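Local coordinates for adenosyl-chloride synthase (Thermotoga maritima, PDB 2ZBV), which probably acts on S-adenosyl-L-methionine, as do relatives in the SAM hydrolase and SAM-dependent halogenase family, and binds adenosine, at residues A[44-52]-A[175-186]; A[92-101]-A[155-163]. One frame throughout, in Å; residues are numbered along the deposited sequence.

Interaction 1: residues A[44-52]-A[175-186]. With ADN (adenosine), chain F.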
loop_
_atom_site.group_PDB
_atom_site.type_symbol
_atom_site.label_atom_id
_atom_site.label_comp_id
_atom_site.label_asym_id
_atom_site.label_seq_id
_atom_site.Cartn_x
_atom_site.Cartn_y
_atom_site.Cartn_z
ATOM N N ARG A 44 -13.877 -7.654 14.320
ATOM C CA ARG A 44 -14.860 -6.614 14.636
ATOM C C ARG A 44 -14.613 -5.371 13.780
ATOM O O ARG A 44 -15.548 -4.809 13.200
ATOM C CB ARG A 44 -14.800 -6.234 16.119
ATOM C CG ARG A 44 -15.869 -5.212 16.529
ATOM C CD ARG A 44 -15.910 -5.029 18.038
ATOM N NE ARG A 44 -16.194 -6.285 18.733
ATOM C CZ ARG A 44 -17.373 -6.903 18.723
ATOM N NH1 ARG A 44 -18.397 -6.383 18.057
ATOM N NH2 ARG A 44 -17.527 -8.051 19.373
ATOM N N LYS A 45 -13.355 -4.942 13.709
ATOM C CA LYS A 45 -12.986 -3.772 12.908
ATOM C C LYS A 45 -13.262 -4.046 11.428
ATOM O O LYS A 45 -13.847 -3.222 10.719
ATOM C CB LYS A 45 -11.500 -3.444 13.104
ATOM C CG LYS A 45 -10.865 -2.686 11.934
ATOM C CD LYS A 45 -11.508 -1.333 11.710
ATOM C CE LYS A 45 -10.682 -0.222 12.324
ATOM N NZ LYS A 45 -9.328 -0.089 11.705
ATOM N N ALA A 46 -12.839 -5.211 10.964
ATOM C CA ALA A 46 -13.059 -5.579 9.572
ATOM C C ALA A 46 -14.556 -5.574 9.205
ATOM O O ALA A 46 -14.921 -5.153 8.109
ATOM C CB ALA A 46 -12.451 -6.963 9.292
ATOM N N SER A 47 -15.415 -6.019 10.122
ATOM C CA SER A 47 -16.854 -6.072 9.834
ATOM C C SER A 47 -17.390 -4.676 9.541
ATOM O O SER A 47 -18.212 -4.492 8.648
ATOM C CB SER A 47 -17.632 -6.734 10.992
ATOM O OG SER A 47 -17.728 -5.916 12.152
ATOM N N HIS A 48 -16.903 -3.685 10.282
ATOM C CA HIS A 48 -17.313 -2.295 10.070
ATOM C C HIS A 48 -16.758 -1.717 8.769
ATOM O O HIS A 48 -17.497 -1.114 7.988
ATOM C CB HIS A 48 -16.855 -1.429 11.242
ATOM C CG HIS A 48 -17.659 -1.633 12.486
ATOM N ND1 HIS A 48 -18.991 -1.289 12.571
ATOM C CD2 HIS A 48 -17.323 -2.149 13.692
ATOM C CE1 HIS A 48 -19.441 -1.586 13.777
ATOM N NE2 HIS A 48 -18.449 -2.108 14.477
ATOM N N VAL A 49 -15.454 -1.886 8.546
ATOM C CA VAL A 49 -14.813 -1.384 7.324
ATOM C C VAL A 49 -15.476 -1.985 6.081
ATOM O O VAL A 49 -15.693 -1.297 5.085
ATOM C CB VAL A 49 -13.298 -1.737 7.275
ATOM C CG1 VAL A 49 -12.718 -1.309 5.928
ATOM C CG2 VAL A 49 -12.543 -1.014 8.408
ATOM N N LEU A 50 -15.793 -3.273 6.151
ATOM C CA LEU A 50 -16.433 -3.976 5.036
ATOM C C LEU A 50 -17.767 -3.334 4.672
ATOM O O LEU A 50 -18.021 -3.005 3.516
ATOM C CB LEU A 50 -16.678 -5.437 5.412
ATOM C CG LEU A 50 -17.483 -6.246 4.393
ATOM C CD1 LEU A 50 -16.681 -6.383 3.106
ATOM C CD2 LEU A 50 -17.802 -7.628 4.981
ATOM N N TYR A 51 -18.627 -3.157 5.663
ATOM C CA TYR A 51 -19.923 -2.546 5.391
ATOM C C TYR A 51 -19.784 -1.152 4.777
ATOM O O TYR A 51 -20.341 -0.868 3.721
ATOM C CB TYR A 51 -20.750 -2.456 6.669
ATOM C CG TYR A 51 -21.986 -1.610 6.491
ATOM C CD1 TYR A 51 -22.980 -1.975 5.583
ATOM C CD2 TYR A 51 -22.144 -0.418 7.201
ATOM C CE1 TYR A 51 -24.104 -1.174 5.383
ATOM C CE2 TYR A 51 -23.266 0.393 7.006
ATOM C CZ TYR A 51 -24.236 0.008 6.097
ATOM O OH TYR A 51 -25.331 0.811 5.894
ATOM N N ARG A 52 -19.035 -0.281 5.440
ATOM C CA ARG A 52 -18.859 1.077 4.939
ATOM C C ARG A 52 -18.294 1.141 3.528
ATOM O O ARG A 52 -18.772 1.915 2.700
ATOM C CB ARG A 52 -18.011 1.874 5.934
ATOM C CG ARG A 52 -18.703 1.903 7.285
ATOM C CD ARG A 52 -17.971 2.629 8.375
ATOM N NE ARG A 52 -18.654 2.366 9.641
ATOM C CZ ARG A 52 -18.479 3.069 10.754
ATOM N NH1 ARG A 52 -17.638 4.094 10.770
ATOM N NH2 ARG A 52 -19.146 2.735 11.851
ATOM N N ALA A 175 -15.920 2.805 16.317
ATOM C CA ALA A 175 -15.809 1.734 15.336
ATOM C C ALA A 175 -14.484 1.755 14.575
ATOM O O ALA A 175 -13.865 0.706 14.346
ATOM C CB ALA A 175 -16.967 1.822 14.351
ATOM N N ILE A 176 -14.050 2.951 14.187
ATOM C CA ILE A 176 -12.823 3.096 13.414
ATOM C C ILE A 176 -12.093 4.402 13.681
ATOM O O ILE A 176 -12.716 5.461 13.768
ATOM C CB ILE A 176 -13.122 3.077 11.899
ATOM C CG1 ILE A 176 -13.835 1.779 11.513
ATOM C CG2 ILE A 176 -11.824 3.259 11.107
ATOM C CD1 ILE A 176 -14.371 1.784 10.101
ATOM N N VAL A 177 -10.774 4.314 13.819
ATOM C CA VAL A 177 -9.927 5.498 13.985
ATOM C C VAL A 177 -9.130 5.497 12.681
ATOM O O VAL A 177 -8.389 4.542 12.418
ATOM C CB VAL A 177 -8.945 5.361 15.177
ATOM C CG1 VAL A 177 -7.934 6.513 15.161
ATOM C CG2 VAL A 177 -9.714 5.369 16.502
ATOM N N ASP A 178 -9.286 6.531 11.853
ATOM C CA ASP A 178 -8.562 6.556 10.580
ATOM C C ASP A 178 -7.155 7.142 10.637
ATOM O O ASP A 178 -6.631 7.444 11.708
ATOM C CB ASP A 178 -9.382 7.269 9.489
ATOM C CG ASP A 178 -9.540 8.759 9.735
ATOM O OD1 ASP A 178 -8.720 9.351 10.465
ATOM O OD2 ASP A 178 -10.487 9.346 9.170
ATOM N N THR A 179 -6.549 7.295 9.463
ATOM C CA THR A 179 -5.191 7.816 9.341
ATOM C C THR A 179 -4.990 9.186 9.980
ATOM O O THR A 179 -3.915 9.495 10.500
ATOM C CB THR A 179 -4.780 7.906 7.860
ATOM O OG1 THR A 179 -4.830 6.597 7.272
ATOM C CG2 THR A 179 -3.374 8.470 7.731
ATOM N N PHE A 180 -6.031 10.005 9.939
ATOM C CA PHE A 180 -5.978 11.349 10.496
ATOM C C PHE A 180 -6.240 11.398 11.995
ATOM O O PHE A 180 -6.009 12.420 12.645
ATOM C CB PHE A 180 -6.997 12.219 9.764
ATOM C CG PHE A 180 -6.804 12.228 8.279
ATOM C CD1 PHE A 180 -5.808 13.009 7.701
ATOM C CD2 PHE A 180 -7.575 11.407 7.459
ATOM C CE1 PHE A 180 -5.578 12.973 6.322
ATOM C CE2 PHE A 180 -7.350 11.363 6.080
ATOM C CZ PHE A 180 -6.346 12.151 5.516
ATOM N N GLY A 181 -6.724 10.294 12.548
ATOM C CA GLY A 181 -7.020 10.274 13.966
ATOM C C GLY A 181 -8.491 10.586 14.175
ATOM O O GLY A 181 -8.951 10.768 15.303
ATOM N N ASN A 182 -9.231 10.666 13.076
ATOM C CA ASN A 182 -10.653 10.930 13.169
ATOM C C ASN A 182 -11.264 9.713 13.848
ATOM O O ASN A 182 -10.863 8.576 13.582
ATOM C CB ASN A 182 -11.251 11.147 11.781
ATOM C CG ASN A 182 -10.714 12.404 11.112
ATOM O OD1 ASN A 182 -10.475 13.417 11.776
ATOM N ND2 ASN A 182 -10.537 12.351 9.794
ATOM N N VAL A 183 -12.221 9.963 14.734
ATOM C CA VAL A 183 -12.874 8.907 15.499
ATOM C C VAL A 183 -14.298 8.642 15.011
ATOM O O VAL A 183 -15.219 9.374 15.356
ATOM C CB VAL A 183 -12.907 9.293 17.001
ATOM C CG1 VAL A 183 -13.676 8.257 17.811
ATOM C CG2 VAL A 183 -11.482 9.422 17.527
ATOM N N SER A 184 -14.479 7.603 14.204
ATOM C CA SER A 184 -15.814 7.284 13.711
ATOM C C SER A 184 -16.495 6.253 14.607
ATOM O O SER A 184 -15.914 5.217 14.932
ATOM C CB SER A 184 -15.761 6.754 12.286
ATOM O OG SER A 184 -17.078 6.504 11.828
ATOM N N THR A 185 -17.732 6.546 14.999
ATOM C CA THR A 185 -18.491 5.656 15.872
ATOM C C THR A 185 -19.402 4.751 15.054
ATOM O O THR A 185 -19.395 4.795 13.824
ATOM C CB THR A 185 -19.377 6.454 16.858
ATOM O OG1 THR A 185 -20.450 7.071 16.140
ATOM C CG2 THR A 185 -18.565 7.539 17.550
ATOM N N ASN A 186 -20.184 3.933 15.751
ATOM C CA ASN A 186 -21.120 3.028 15.103
ATOM C C ASN A 186 -22.511 3.639 15.220
ATOM O O ASN A 186 -23.517 2.975 14.997
ATOM C CB ASN A 186 -21.081 1.656 15.780
ATOM C CG ASN A 186 -21.579 1.694 17.210
ATOM O OD1 ASN A 186 -21.464 2.712 17.896
ATOM N ND2 ASN A 186 -22.127 0.572 17.675
HETATM O "O5'" ADN F . -11.794 14.463 2.027
HETATM C "C5'" ADN F . -10.468 13.968 2.152
HETATM C "C4'" ADN F . -9.607 15.050 2.791
HETATM O "O4'" ADN F . -10.075 15.378 4.123
HETATM C "C3'" ADN F . -8.135 14.614 2.950
HETATM O "O3'" ADN F . -7.379 15.006 1.817
HETATM C "C2'" ADN F . -7.691 15.291 4.278
HETATM O "O2'" ADN F . -6.604 16.213 4.072
HETATM C "C1'" ADN F . -8.950 15.991 4.809
HETATM N N9 ADN F . -9.084 15.780 6.258
HETATM C C8 ADN F . -9.327 14.581 6.885
HETATM N N7 ADN F . -9.382 14.750 8.170
HETATM C C5 ADN F . -9.179 16.053 8.462
HETATM C C6 ADN F . -9.124 16.821 9.666
HETATM N N6 ADN F . -9.299 16.214 10.890
HETATM N N1 ADN F . -8.895 18.150 9.580
HETATM C C2 ADN F . -8.722 18.755 8.398
HETATM N N3 ADN F . -8.766 18.071 7.250
HETATM C C4 ADN F . -8.989 16.738 7.237
HETATM O O HOH W 1 -8.428 2.295 9.940
#
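Arg-52 reaches from helix 44-52 to strand 183-185 and grips it with one guanidinium end. With its chain extended from CG to NE, the side chain slides past Ile-176 in the opposite direction. Arg-52 NH2 donates to Thr-185 O at 2.9 Å, approaching from above the carbonyl plane, while its NH1 makes a weak, bent bond to Ser-184 OG at 2.7 Å. Ser-184 OG is also hydrogen-bonded to Asp-233, whose carboxylate would favour the arginine's charge, and Phe-237 adds a cation-pi contact. His-48, its CG beside the backbone N (chi1 -74°), lays one ring face over Ala-175: the methyl CB sits 4.0 Å from the ring centroid and 7° off the normal, a CH-pi contact. Its CE1 meets Asn-186 CB, the ring and amide planes nearly perpendicular. The helix lies across strand 175-177 at 88°, joining the N-terminal domain to the antiparallel hairpin of the C-terminal domain, where Ala-175 and Ile-176 both face Ser-184 in a classic beta bulge. The bulge turns both side chains toward the helix. Ile-176 CD1 packs on Val-49 CG2 at 3.7 Å, and its CG1 and CG2 meet the bent aliphatic chain of Lys-45 at CE. Lys-45 NZ goes on to a salt bridge with Glu-39 and to a water that binds Val-177 O weakly. Beyond the bulge, the hairpin turn carries Phe-180 and Asn-182 to adenosine, at a site shared with a second subunit. Adenosine C8 lies over the centre of the Phe-180 ring. Asn-182 ND2 donates to adenosine N7 at 3.1 Å, nearly straight, and its OD1 accepts from N6 at 3.2 Å. Asp-178 OD2, also bonded to Tyr-14 OH of the second subunit, accepts the other ND2 hydrogen on its syn lone pair.

Interaction 2: residues A[92-101]-A[155-163]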
loop_
_atom_site.group_PDB
_atom_site.type_symbol
_atom_site.label_atom_id
_atom_site.label_comp_id
_atom_site.label_asym_id
_atom_site.label_seq_id
_atom_site.Cartn_x
_atom_site.Cartn_y
_atom_site.Cartn_z
ATOM N N ASP A 92 -16.665 -18.085 8.427
ATOM C CA ASP A 92 -17.857 -17.916 9.253
ATOM C C ASP A 92 -17.441 -17.558 10.688
ATOM O O ASP A 92 -17.671 -18.329 11.618
ATOM C CB ASP A 92 -18.681 -19.216 9.236
ATOM C CG ASP A 92 -19.937 -19.129 10.083
ATOM O OD1 ASP A 92 -20.611 -18.075 10.052
ATOM O OD2 ASP A 92 -20.258 -20.118 10.775
ATOM N N ASN A 93 -16.829 -16.388 10.861
ATOM C CA ASN A 93 -16.376 -15.962 12.186
ATOM C C ASN A 93 -16.986 -14.648 12.659
ATOM O O ASN A 93 -16.518 -14.063 13.636
ATOM C CB ASN A 93 -14.850 -15.836 12.206
ATOM C CG ASN A 93 -14.341 -14.794 11.219
ATOM O OD1 ASN A 93 -15.124 -14.026 10.650
ATOM N ND2 ASN A 93 -13.030 -14.765 11.014
ATOM N N GLY A 94 -18.017 -14.175 11.967
ATOM C CA GLY A 94 -18.653 -12.936 12.373
ATOM C C GLY A 94 -18.223 -11.696 11.603
ATOM O O GLY A 94 -18.800 -10.627 11.796
ATOM N N VAL A 95 -17.221 -11.814 10.733
ATOM C CA VAL A 95 -16.773 -10.650 9.970
ATOM C C VAL A 95 -17.885 -10.073 9.072
ATOM O O VAL A 95 -17.898 -8.873 8.778
ATOM C CB VAL A 95 -15.495 -10.969 9.125
ATOM C CG1 VAL A 95 -15.807 -11.959 7.987
ATOM C CG2 VAL A 95 -14.912 -9.672 8.572
ATOM N N LEU A 96 -18.837 -10.914 8.666
ATOM C CA LEU A 96 -19.941 -10.459 7.814
ATOM C C LEU A 96 -21.155 -9.995 8.613
ATOM O O LEU A 96 -22.231 -9.786 8.048
ATOM C CB LEU A 96 -20.376 -11.574 6.856
ATOM C CG LEU A 96 -19.303 -12.096 5.894
ATOM C CD1 LEU A 96 -19.899 -13.158 4.976
ATOM C CD2 LEU A 96 -18.730 -10.930 5.086
ATOM N N THR A 97 -20.976 -9.824 9.919
ATOM C CA THR A 97 -22.060 -9.403 10.801
ATOM C C THR A 97 -22.775 -8.115 10.393
ATOM O O THR A 97 -24.011 -8.084 10.325
ATOM C CB THR A 97 -21.562 -9.223 12.251
ATOM O OG1 THR A 97 -21.220 -10.496 12.802
ATOM C CG2 THR A 97 -22.637 -8.581 13.119
ATOM N N VAL A 98 -22.011 -7.058 10.120
ATOM C CA VAL A 98 -22.610 -5.776 9.763
ATOM C C VAL A 98 -23.336 -5.768 8.415
ATOM O O VAL A 98 -24.466 -5.292 8.335
ATOM C CB VAL A 98 -21.561 -4.630 9.808
ATOM C CG1 VAL A 98 -22.266 -3.275 9.681
ATOM C CG2 VAL A 98 -20.771 -4.685 11.125
ATOM N N VAL A 99 -22.717 -6.286 7.356
ATOM C CA VAL A 99 -23.406 -6.300 6.064
ATOM C C VAL A 99 -24.677 -7.148 6.145
ATOM O O VAL A 99 -25.703 -6.792 5.563
ATOM C CB VAL A 99 -22.523 -6.849 4.923
ATOM C CG1 VAL A 99 -21.455 -5.829 4.560
ATOM C CG2 VAL A 99 -21.897 -8.188 5.331
ATOM N N ALA A 100 -24.602 -8.265 6.868
ATOM C CA ALA A 100 -25.753 -9.150 7.049
ATOM C C ALA A 100 -26.896 -8.401 7.731
ATOM O O ALA A 100 -28.050 -8.505 7.328
ATOM C CB ALA A 100 -25.365 -10.355 7.900
ATOM N N GLU A 101 -26.558 -7.653 8.774
ATOM C CA GLU A 101 -27.540 -6.899 9.541
ATOM C C GLU A 101 -28.100 -5.694 8.789
ATOM O O GLU A 101 -29.297 -5.414 8.863
ATOM C CB GLU A 101 -26.916 -6.440 10.864
ATOM C CG GLU A 101 -27.780 -5.494 11.692
ATOM C CD GLU A 101 -29.047 -6.148 12.225
ATOM O OE1 GLU A 101 -29.842 -5.448 12.891
ATOM O OE2 GLU A 101 -29.250 -7.359 11.984
ATOM N N TYR A 155 -25.405 -18.296 10.614
ATOM C CA TYR A 155 -24.028 -17.854 10.485
ATOM C C TYR A 155 -23.636 -17.256 11.828
ATOM O O TYR A 155 -24.498 -16.804 12.575
ATOM C CB TYR A 155 -23.936 -16.812 9.367
ATOM C CG TYR A 155 -24.741 -15.556 9.628
ATOM C CD1 TYR A 155 -24.167 -14.469 10.275
ATOM C CD2 TYR A 155 -26.079 -15.461 9.243
ATOM C CE1 TYR A 155 -24.894 -13.314 10.534
ATOM C CE2 TYR A 155 -26.822 -14.302 9.500
ATOM C CZ TYR A 155 -26.216 -13.234 10.147
ATOM O OH TYR A 155 -26.910 -12.076 10.412
ATOM N N GLU A 156 -22.345 -17.275 12.148
ATOM C CA GLU A 156 -21.876 -16.723 13.415
ATOM C C GLU A 156 -22.070 -15.214 13.425
ATOM O O GLU A 156 -21.804 -14.539 12.435
ATOM C CB GLU A 156 -20.397 -17.054 13.636
ATOM C CG GLU A 156 -20.119 -18.525 13.926
ATOM C CD GLU A 156 -20.750 -18.993 15.229
ATOM O OE1 GLU A 156 -20.427 -18.414 16.287
ATOM O OE2 GLU A 156 -21.570 -19.937 15.198
ATOM N N VAL A 157 -22.533 -14.689 14.551
ATOM C CA VAL A 157 -22.771 -13.260 14.682
ATOM C C VAL A 157 -21.949 -12.659 15.813
ATOM O O VAL A 157 -21.829 -13.252 16.880
ATOM C CB VAL A 157 -24.264 -12.974 14.960
ATOM C CG1 VAL A 157 -24.480 -11.487 15.178
ATOM C CG2 VAL A 157 -25.112 -13.471 13.794
ATOM N N LEU A 158 -21.382 -11.483 15.564
ATOM C CA LEU A 158 -20.595 -10.781 16.568
ATOM C C LEU A 158 -21.544 -10.076 17.525
ATOM O O LEU A 158 -22.402 -9.298 17.100
ATOM C CB LEU A 158 -19.693 -9.729 15.916
ATOM C CG LEU A 158 -18.457 -10.201 15.152
ATOM C CD1 LEU A 158 -17.710 -8.988 14.605
ATOM C CD2 LEU A 158 -17.559 -11.003 16.084
ATOM N N LYS A 159 -21.401 -10.346 18.815
ATOM C CA LYS A 159 -22.256 -9.701 19.798
ATOM C C LYS A 159 -21.920 -8.218 19.842
ATOM O O LYS A 159 -20.794 -7.840 20.157
ATOM C CB LYS A 159 -22.055 -10.327 21.183
ATOM C CG LYS A 159 -22.621 -11.735 21.313
ATOM C CD LYS A 159 -22.405 -12.299 22.711
ATOM C CE LYS A 159 -22.995 -13.695 22.835
ATOM N NZ LYS A 159 -22.417 -14.624 21.823
HETATM N N MSE A 160 -22.896 -7.381 19.508
HETATM C CA MSE A 160 -22.692 -5.938 19.517
HETATM C C MSE A 160 -23.854 -5.230 20.186
HETATM O O MSE A 160 -25.013 -5.546 19.928
HETATM C CB MSE A 160 -22.571 -5.396 18.096
HETATM C CG MSE A 160 -21.590 -6.118 17.208
HETATM SE SE MSE A 160 -21.465 -5.205 15.511
HETATM C CE MSE A 160 -19.541 -4.955 15.451
ATOM N N ARG A 161 -23.539 -4.260 21.035
ATOM C CA ARG A 161 -24.564 -3.485 21.717
ATOM C C ARG A 161 -25.025 -2.402 20.747
ATOM O O ARG A 161 -24.333 -1.400 20.553
ATOM C CB ARG A 161 -23.983 -2.851 22.983
ATOM C CG ARG A 161 -24.934 -1.924 23.720
ATOM C CD ARG A 161 -24.231 -1.251 24.888
ATOM N NE ARG A 161 -25.078 -0.259 25.545
ATOM C CZ ARG A 161 -26.208 -0.542 26.188
ATOM N NH1 ARG A 161 -26.638 -1.796 26.267
ATOM N NH2 ARG A 161 -26.909 0.430 26.752
ATOM N N LYS A 162 -26.184 -2.612 20.129
ATOM C CA LYS A 162 -26.729 -1.656 19.168
ATOM C C LYS A 162 -26.804 -0.240 19.726
ATOM O O LYS A 162 -27.226 -0.031 20.863
ATOM C CB LYS A 162 -28.131 -2.089 18.719
ATOM C CG LYS A 162 -28.955 -0.953 18.110
ATOM C CD LYS A 162 -29.154 -1.087 16.609
ATOM C CE LYS A 162 -30.296 -2.034 16.282
ATOM N NZ LYS A 162 -30.633 -2.002 14.831
ATOM N N PRO A 163 -26.387 0.754 18.928
ATOM C CA PRO A 163 -26.439 2.139 19.399
ATOM C C PRO A 163 -27.899 2.562 19.519
ATOM O O PRO A 163 -28.679 2.404 18.578
ATOM C CB PRO A 163 -25.694 2.902 18.307
ATOM C CG PRO A 163 -26.020 2.118 17.081
ATOM C CD PRO A 163 -25.857 0.689 17.556
HETATM O O HOH W 2 -20.129 -15.354 10.476
HETATM O O HOH W 3 -25.495 -9.944 11.550
#
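Asp-92 OD1 takes the backbone N-H of Glu-156, with 2.8 Å between OD1 and N, on the syn side and 20° out of the carboxylate plane. It begins a contact in which the turn leading into helix 97-103 of the N-terminal domain is laced to the linker running toward strand 164-166 of the C-terminal domain. The Asp-92 side chain, CG anti to its N, crosses that of Glu-156 at about a right angle, OD2 lying 3.5 Å from Glu-156 CG. Next comes an Asx turn, Asn-93 OD1 accepting from Val-95 N, while Asn-93 ND2 is held by Val-67 O. Gly-94 packs against the linker backbone: its CA makes a CA-H...O contact with Glu-156 O, and its carbonyl O touches Leu-158 CG at 3.4 Å. A water ties Asp-92 OD1, Gly-94 N and Glu-156 O together. Gly-94 also opens a type I turn to Thr-97, whose OG1 donates to Gly-94 O at 2.6 Å and accepts from Leu-158 N at 2.9 Å, nearly straight at 163°. This hydroxyl therefore bridges turn and linker, and chi1 of -68° sets it beside its own N while CG2, anti to that N, meets Val-157 CG1. Val-98 CG2 only grazes the selenium of Met-160, a selenomethionine that is poorly ordered. One turn of helix past Leu-96, Ala-100 CB rests against the phenol end of Tyr-155, 3.4 Å from OH, which shares a water with Thr-97 O. Both exposed, Glu-101 and Lys-162 bring opposite charges near each other, OE1 of the first 4.0 Å from NZ of the second, beyond a salt bridge.

How the interactions relate
Interaction 1 is buried and sits near the centre of the chain, while interaction 2 is partly buried, with exposed residues along its linker. Both join N-terminal-domain chain, a helix in one and a turn with the start of a helix in the other, to chain that belongs to, or leads into, the C-terminal domain; interaction 2 is nested within the loop that interaction 1 closes. The first sets arginine donors on a strand's O and OG beside CH-pi and aliphatic packing; the second uses side-chain acceptors for linker N-H groups. Waters serve both. They meet where Met-160 packs against Arg-44 and His-48. The far end of interaction 1's hairpin binds adenosine in a site completed by a second subunit, and the side chain of Asn-93 is about 7 Å from a bound adenosine.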